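Local coordinates for YesW protein (PDB 2ZUX) that cleaves the rhamnogalacturonan backbone of plant cell-wall pectin by endo-type elimination and needs calcium or manganese for activity, at residues A[504-516]-A[527-541]. Sequence-based numbering, arbitrary orientation.
Sequences QADLLGDWREEVV and IYTTTIPTEHRLYTL. With CA (calcium ion), chain E.
Arg512 reaches across to Ile532 and illustrates how a chain can be wrapped around a metal-bound loop. Its NH1 and NH2 converge on Ile532 O, 2.8 Å from NH2, in the guanidinium plane. Methyls CG2 of Thr530 and Thr534 cover opposite faces of that plane. NE and NH1 grip the Asp510 carboxylate side-on, a salt bridge allowed by bends at chi2 (76°) and chi3 (59°). With an alanine here, Ile532 O would probably lose both side-chain donors and Asp510 its salt bridge, leaving the 530-534 bend less firmly tied to the calcium loop.

The loop closes around calcium with ligands at alternate positions: Asp506 OD1, the carbonyls of Leu508, Asp510 and Arg512, and both carboxylate oxygens of Glu514, plus water 3; the ion may have a structural role. Bonds from 527-541 are placed to steady these ligands: Thr529 OG1 donates to Glu514 OE2 at 2.7 Å, and Leu541 N meets the anti lone pair of Asp506 OD2 at 3.1 Å. Packing is tight at Trp511: Leu538 CD1 sits 3.5 Å from the five-membered ring centroid over one face, Arg512 CD over the other. Trp511 NE1 donates to His536 O from above the carbonyl plane (135° at the hydrogen). The looser, solvent side runs past Ile532 and His536, beside exposed Pro533; water 2 links Asp510 OD2 with His536 O.

Val515 and Tyr528 form an antiparallel hydrogen-bonded pair in the hairpin 514-519/524-528, which lies between strands 503-505 and 91-95 of the propeller domain, while strands 13-17 and 55-58 of the N-terminal sheet touch the calcium loop.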
loop_
_atom_site.group_PDB
_atom_site.type_symbol
_atom_site.label_atom_id
_atom_site.label_comp_id
_atom_site.label_asym_id
_atom_site.label_seq_id
_atom_site.Cartn_x
_atom_site.Cartn_y
_atom_site.Cartn_z
ATOM N N GLN A 504 -0.330 4.360 -5.102
ATOM C CA GLN A 504 -0.717 5.664 -4.566
ATOM C C GLN A 504 -0.029 5.831 -3.220
ATOM O O GLN A 504 -0.175 4.978 -2.344
ATOM C CB GLN A 504 -2.225 5.759 -4.382
ATOM C CG GLN A 504 -2.690 7.059 -3.740
ATOM C CD GLN A 504 -4.169 7.022 -3.431
ATOM O OE1 GLN A 504 -5.004 6.895 -4.342
ATOM N NE2 GLN A 504 -4.506 7.093 -2.142
ATOM N N ALA A 505 0.739 6.908 -3.046
ATOM C CA ALA A 505 1.460 7.135 -1.793
ATOM C C ALA A 505 1.978 8.552 -1.761
ATOM O O ALA A 505 2.355 9.106 -2.803
ATOM C CB ALA A 505 2.637 6.174 -1.664
ATOM N N ASP A 506 2.040 9.128 -0.565
ATOM C CA ASP A 506 2.790 10.376 -0.387
ATOM C C ASP A 506 4.282 10.064 -0.426
ATOM O O ASP A 506 4.899 9.788 0.611
ATOM C CB ASP A 506 2.432 11.059 0.928
ATOM C CG ASP A 506 3.282 12.284 1.194
ATOM O OD1 ASP A 506 3.844 12.854 0.226
ATOM O OD2 ASP A 506 3.384 12.673 2.366
ATOM N N LEU A 507 4.853 10.094 -1.626
ATOM C CA LEU A 507 6.251 9.703 -1.782
ATOM C C LEU A 507 7.214 10.862 -2.027
ATOM O O LEU A 507 8.417 10.667 -1.967
ATOM C CB LEU A 507 6.422 8.585 -2.822
ATOM C CG LEU A 507 5.703 8.611 -4.161
ATOM C CD1 LEU A 507 6.282 9.662 -5.084
ATOM C CD2 LEU A 507 5.789 7.236 -4.829
ATOM N N LEU A 508 6.683 12.047 -2.309
ATOM C CA LEU A 508 7.504 13.260 -2.415
ATOM C C LEU A 508 6.628 14.474 -2.148
ATOM O O LEU A 508 5.409 14.360 -2.081
ATOM C CB LEU A 508 8.201 13.372 -3.775
ATOM C CG LEU A 508 7.409 13.160 -5.052
ATOM C CD1 LEU A 508 6.662 14.415 -5.461
ATOM C CD2 LEU A 508 8.354 12.709 -6.182
ATOM N N GLY A 509 7.248 15.633 -1.964
ATOM C CA GLY A 509 6.493 16.859 -1.756
ATOM C C GLY A 509 5.762 16.875 -0.428
ATOM O O GLY A 509 6.144 16.166 0.509
ATOM N N ASP A 510 4.707 17.685 -0.367
ATOM C CA ASP A 510 3.920 17.826 0.855
ATOM C C ASP A 510 2.946 16.670 1.049
ATOM O O ASP A 510 3.006 15.667 0.335
ATOM C CB ASP A 510 3.229 19.205 0.928
ATOM C CG ASP A 510 2.073 19.369 -0.061
ATOM O OD1 ASP A 510 1.564 18.372 -0.630
ATOM O OD2 ASP A 510 1.631 20.528 -0.229
ATOM N N TRP A 511 2.049 16.818 2.013
ATOM C CA TRP A 511 1.241 15.708 2.507
ATOM C C TRP A 511 0.277 15.080 1.504
ATOM O O TRP A 511 -0.211 13.975 1.753
ATOM C CB TRP A 511 0.481 16.131 3.763
ATOM C CG TRP A 511 -0.530 17.214 3.536
ATOM C CD1 TRP A 511 -0.293 18.559 3.517
ATOM C CD2 TRP A 511 -1.940 17.051 3.314
ATOM N NE1 TRP A 511 -1.468 19.243 3.289
ATOM C CE2 TRP A 511 -2.492 18.344 3.150
ATOM C CE3 TRP A 511 -2.791 15.936 3.224
ATOM C CZ2 TRP A 511 -3.857 18.555 2.918
ATOM C CZ3 TRP A 511 -4.152 16.154 2.995
ATOM C CH2 TRP A 511 -4.666 17.451 2.841
ATOM N N ARG A 512 -0.009 15.746 0.387
ATOM C CA ARG A 512 -0.899 15.125 -0.587
ATOM C C ARG A 512 -0.244 13.882 -1.188
ATOM O O ARG A 512 0.981 13.752 -1.203
ATOM C CB ARG A 512 -1.342 16.109 -1.667
ATOM C CG ARG A 512 -2.561 16.959 -1.276
ATOM C CD ARG A 512 -2.225 18.091 -0.300
ATOM N NE ARG A 512 -1.233 19.039 -0.817
ATOM C CZ ARG A 512 -1.500 20.020 -1.674
ATOM N NH1 ARG A 512 -0.526 20.825 -2.070
ATOM N NH2 ARG A 512 -2.730 20.198 -2.142
ATOM N N GLU A 513 -1.071 12.956 -1.661
ATOM C CA GLU A 513 -0.577 11.696 -2.181
ATOM C C GLU A 513 -0.249 11.781 -3.667
ATOM O O GLU A 513 -0.994 12.365 -4.434
ATOM C CB GLU A 513 -1.618 10.613 -1.926
ATOM C CG GLU A 513 -1.959 10.453 -0.458
ATOM C CD GLU A 513 -3.008 9.395 -0.222
ATOM O OE1 GLU A 513 -4.202 9.755 -0.229
ATOM O OE2 GLU A 513 -2.628 8.211 -0.059
ATOM N N GLU A 514 0.880 11.191 -4.046
ATOM C CA GLU A 514 1.247 11.040 -5.453
ATOM C C GLU A 514 0.577 9.799 -6.016
ATOM O O GLU A 514 0.177 8.890 -5.268
ATOM C CB GLU A 514 2.761 10.904 -5.605
ATOM C CG GLU A 514 3.547 12.200 -5.433
ATOM C CD GLU A 514 3.355 12.853 -4.066
ATOM O OE1 GLU A 514 3.623 12.195 -3.031
ATOM O OE2 GLU A 514 2.926 14.032 -4.023
ATOM N N VAL A 515 0.439 9.769 -7.338
ATOM C CA VAL A 515 -0.050 8.579 -8.024
ATOM C C VAL A 515 0.991 8.135 -9.029
ATOM O O VAL A 515 1.527 8.950 -9.785
ATOM C CB VAL A 515 -1.365 8.824 -8.773
ATOM C CG1 VAL A 515 -1.944 7.499 -9.252
ATOM C CG2 VAL A 515 -2.361 9.539 -7.895
ATOM N N VAL A 516 1.274 6.837 -9.029
ATOM C CA VAL A 516 2.137 6.233 -10.023
ATOM C C VAL A 516 1.248 5.386 -10.928
ATOM O O VAL A 516 0.657 4.403 -10.467
ATOM C CB VAL A 516 3.218 5.346 -9.378
ATOM C CG1 VAL A 516 4.163 4.786 -10.450
ATOM C CG2 VAL A 516 3.988 6.129 -8.313
ATOM N N ILE A 527 4.827 9.485 -12.413
ATOM C CA ILE A 527 4.518 9.899 -11.052
ATOM C C ILE A 527 3.861 11.272 -11.109
ATOM O O ILE A 527 4.508 12.249 -11.490
ATOM C CB ILE A 527 5.780 9.987 -10.175
ATOM C CG1 ILE A 527 6.613 8.698 -10.276
ATOM C CG2 ILE A 527 5.387 10.298 -8.724
ATOM C CD1 ILE A 527 7.931 8.749 -9.503
ATOM N N TYR A 528 2.581 11.337 -10.751
ATOM C CA TYR A 528 1.839 12.593 -10.694
ATOM C C TYR A 528 1.876 13.122 -9.268
ATOM O O TYR A 528 1.613 12.381 -8.323
ATOM C CB TYR A 528 0.385 12.368 -11.108
ATOM C CG TYR A 528 0.189 12.100 -12.588
ATOM C CD1 TYR A 528 -0.319 13.092 -13.432
ATOM C CD2 TYR A 528 0.505 10.863 -13.144
ATOM C CE1 TYR A 528 -0.501 12.846 -14.796
ATOM C CE2 TYR A 528 0.324 10.613 -14.504
ATOM C CZ TYR A 528 -0.174 11.607 -15.313
ATOM O OH TYR A 528 -0.346 11.343 -16.660
ATOM N N THR A 529 2.220 14.396 -9.115
ATOM C CA THR A 529 2.169 15.083 -7.831
ATOM C C THR A 529 1.261 16.289 -7.995
ATOM O O THR A 529 1.250 16.922 -9.050
ATOM C CB THR A 529 3.582 15.481 -7.316
ATOM O OG1 THR A 529 3.513 15.831 -5.927
ATOM C CG2 THR A 529 4.182 16.653 -8.105
ATOM N N THR A 530 0.480 16.605 -6.975
ATOM C CA THR A 530 -0.454 17.711 -7.089
ATOM C C THR A 530 0.250 19.070 -7.163
ATOM O O THR A 530 1.306 19.275 -6.554
ATOM C CB THR A 530 -1.500 17.699 -5.953
ATOM O OG1 THR A 530 -2.569 18.581 -6.308
ATOM C CG2 THR A 530 -0.902 18.136 -4.618
ATOM N N THR A 531 -0.351 19.980 -7.927
ATOM C CA THR A 531 0.076 21.383 -7.925
ATOM C C THR A 531 -1.040 22.304 -7.446
ATOM O O THR A 531 -0.994 23.523 -7.661
ATOM C CB THR A 531 0.594 21.849 -9.305
ATOM O OG1 THR A 531 -0.436 21.687 -10.282
ATOM C CG2 THR A 531 1.818 21.045 -9.709
ATOM N N ILE A 532 -2.036 21.727 -6.777
ATOM C CA ILE A 532 -3.100 22.517 -6.162
ATOM C C ILE A 532 -2.586 23.032 -4.816
ATOM O O ILE A 532 -2.215 22.235 -3.948
ATOM C CB ILE A 532 -4.382 21.686 -5.972
ATOM C CG1 ILE A 532 -4.911 21.214 -7.328
ATOM C CG2 ILE A 532 -5.452 22.510 -5.244
ATOM C CD1 ILE A 532 -5.898 20.049 -7.259
ATOM N N PRO A 533 -2.534 24.366 -4.636
ATOM C CA PRO A 533 -2.050 24.900 -3.365
ATOM C C PRO A 533 -2.911 24.499 -2.174
ATOM O O PRO A 533 -4.121 24.313 -2.303
ATOM C CB PRO A 533 -2.101 26.420 -3.574
ATOM C CG PRO A 533 -2.090 26.602 -5.061
ATOM C CD PRO A 533 -2.859 25.441 -5.595
ATOM N N THR A 534 -2.267 24.370 -1.023
ATOM C CA THR A 534 -2.964 24.090 0.225
ATOM C C THR A 534 -2.534 25.059 1.320
ATOM O O THR A 534 -1.390 25.515 1.343
ATOM C CB THR A 534 -2.767 22.624 0.692
ATOM O OG1 THR A 534 -3.572 22.384 1.856
ATOM C CG2 THR A 534 -1.311 22.313 1.016
ATOM N N GLU A 535 -3.461 25.375 2.219
ATOM C CA GLU A 535 -3.135 26.150 3.412
ATOM C C GLU A 535 -2.676 25.249 4.560
ATOM O O GLU A 535 -2.296 25.741 5.623
ATOM C CB GLU A 535 -4.348 26.978 3.863
ATOM C CG GLU A 535 -5.484 26.135 4.443
ATOM C CD GLU A 535 -6.755 26.923 4.701
ATOM O OE1 GLU A 535 -6.680 27.989 5.348
ATOM O OE2 GLU A 535 -7.833 26.461 4.263
ATOM N N HIS A 536 -2.724 23.935 4.348
ATOM C CA HIS A 536 -2.469 22.971 5.416
ATOM C C HIS A 536 -1.109 22.317 5.326
ATOM O O HIS A 536 -0.663 21.908 4.249
ATOM C CB HIS A 536 -3.527 21.872 5.416
ATOM C CG HIS A 536 -4.920 22.387 5.552
ATOM N ND1 HIS A 536 -5.409 22.899 6.735
ATOM C CD2 HIS A 536 -5.919 22.500 4.648
ATOM C CE1 HIS A 536 -6.659 23.289 6.554
ATOM N NE2 HIS A 536 -6.990 23.062 5.296
ATOM N N ARG A 537 -0.480 22.207 6.487
ATOM C CA ARG A 537 0.743 21.460 6.656
ATOM C C ARG A 537 0.463 20.234 7.519
ATOM O O ARG A 537 -0.111 20.350 8.605
ATOM C CB ARG A 537 1.782 22.342 7.347
ATOM C CG ARG A 537 3.084 21.640 7.597
ATOM C CD ARG A 537 4.137 22.631 8.043
ATOM N NE ARG A 537 4.125 22.899 9.479
ATOM C CZ ARG A 537 5.043 23.647 10.084
ATOM N NH1 ARG A 537 6.006 24.217 9.370
ATOM N NH2 ARG A 537 4.996 23.833 11.399
ATOM N N LEU A 538 0.868 19.063 7.042
ATOM C CA LEU A 538 0.783 17.853 7.859
ATOM C C LEU A 538 2.073 17.085 7.713
ATOM O O LEU A 538 2.742 17.195 6.688
ATOM C CB LEU A 538 -0.398 16.974 7.432
ATOM C CG LEU A 538 -1.789 17.463 7.824
ATOM C CD1 LEU A 538 -2.425 18.300 6.733
ATOM C CD2 LEU A 538 -2.678 16.282 8.166
ATOM N N TYR A 539 2.436 16.319 8.735
ATOM C CA TYR A 539 3.611 15.462 8.652
ATOM C C TYR A 539 3.507 14.543 7.450
ATOM O O TYR A 539 2.422 14.053 7.125
ATOM C CB TYR A 539 3.768 14.627 9.919
ATOM C CG TYR A 539 4.216 15.453 11.098
ATOM C CD1 TYR A 539 5.515 15.935 11.163
ATOM C CD2 TYR A 539 3.339 15.763 12.139
ATOM C CE1 TYR A 539 5.937 16.703 12.230
ATOM C CE2 TYR A 539 3.759 16.539 13.216
ATOM C CZ TYR A 539 5.057 17.001 13.251
ATOM O OH TYR A 539 5.486 17.769 14.314
ATOM N N THR A 540 4.635 14.302 6.789
ATOM C CA THR A 540 4.632 13.379 5.664
ATOM C C THR A 540 3.929 12.085 6.077
ATOM O O THR A 540 4.139 11.559 7.175
ATOM C CB THR A 540 6.047 13.117 5.100
ATOM O OG1 THR A 540 5.937 12.203 3.998
ATOM C CG2 THR A 540 6.987 12.516 6.143
ATOM N N LEU A 541 3.061 11.593 5.203
ATOM C CA LEU A 541 2.213 10.462 5.575
ATOM C C LEU A 541 3.017 9.183 5.794
ATOM O O LEU A 541 2.588 8.293 6.523
ATOM C CB LEU A 541 1.098 10.267 4.547
ATOM C CG LEU A 541 0.234 11.497 4.246
ATOM C CD1 LEU A 541 -0.886 11.128 3.274
ATOM C CD2 LEU A 541 -0.331 12.121 5.538
HETATM CA CA CA E . 3.183 14.307 -1.567
HETATM O O HOH W 1 7.207 10.545 1.900
HETATM O O HOH W 2 1.754 21.996 2.418
HETATM O O HOH W 3 2.498 16.516 -2.351
HETATM O O HOH W 4 2.724 19.106 4.423
HETATM O O HOH W 5 0.294 14.877 -4.770
#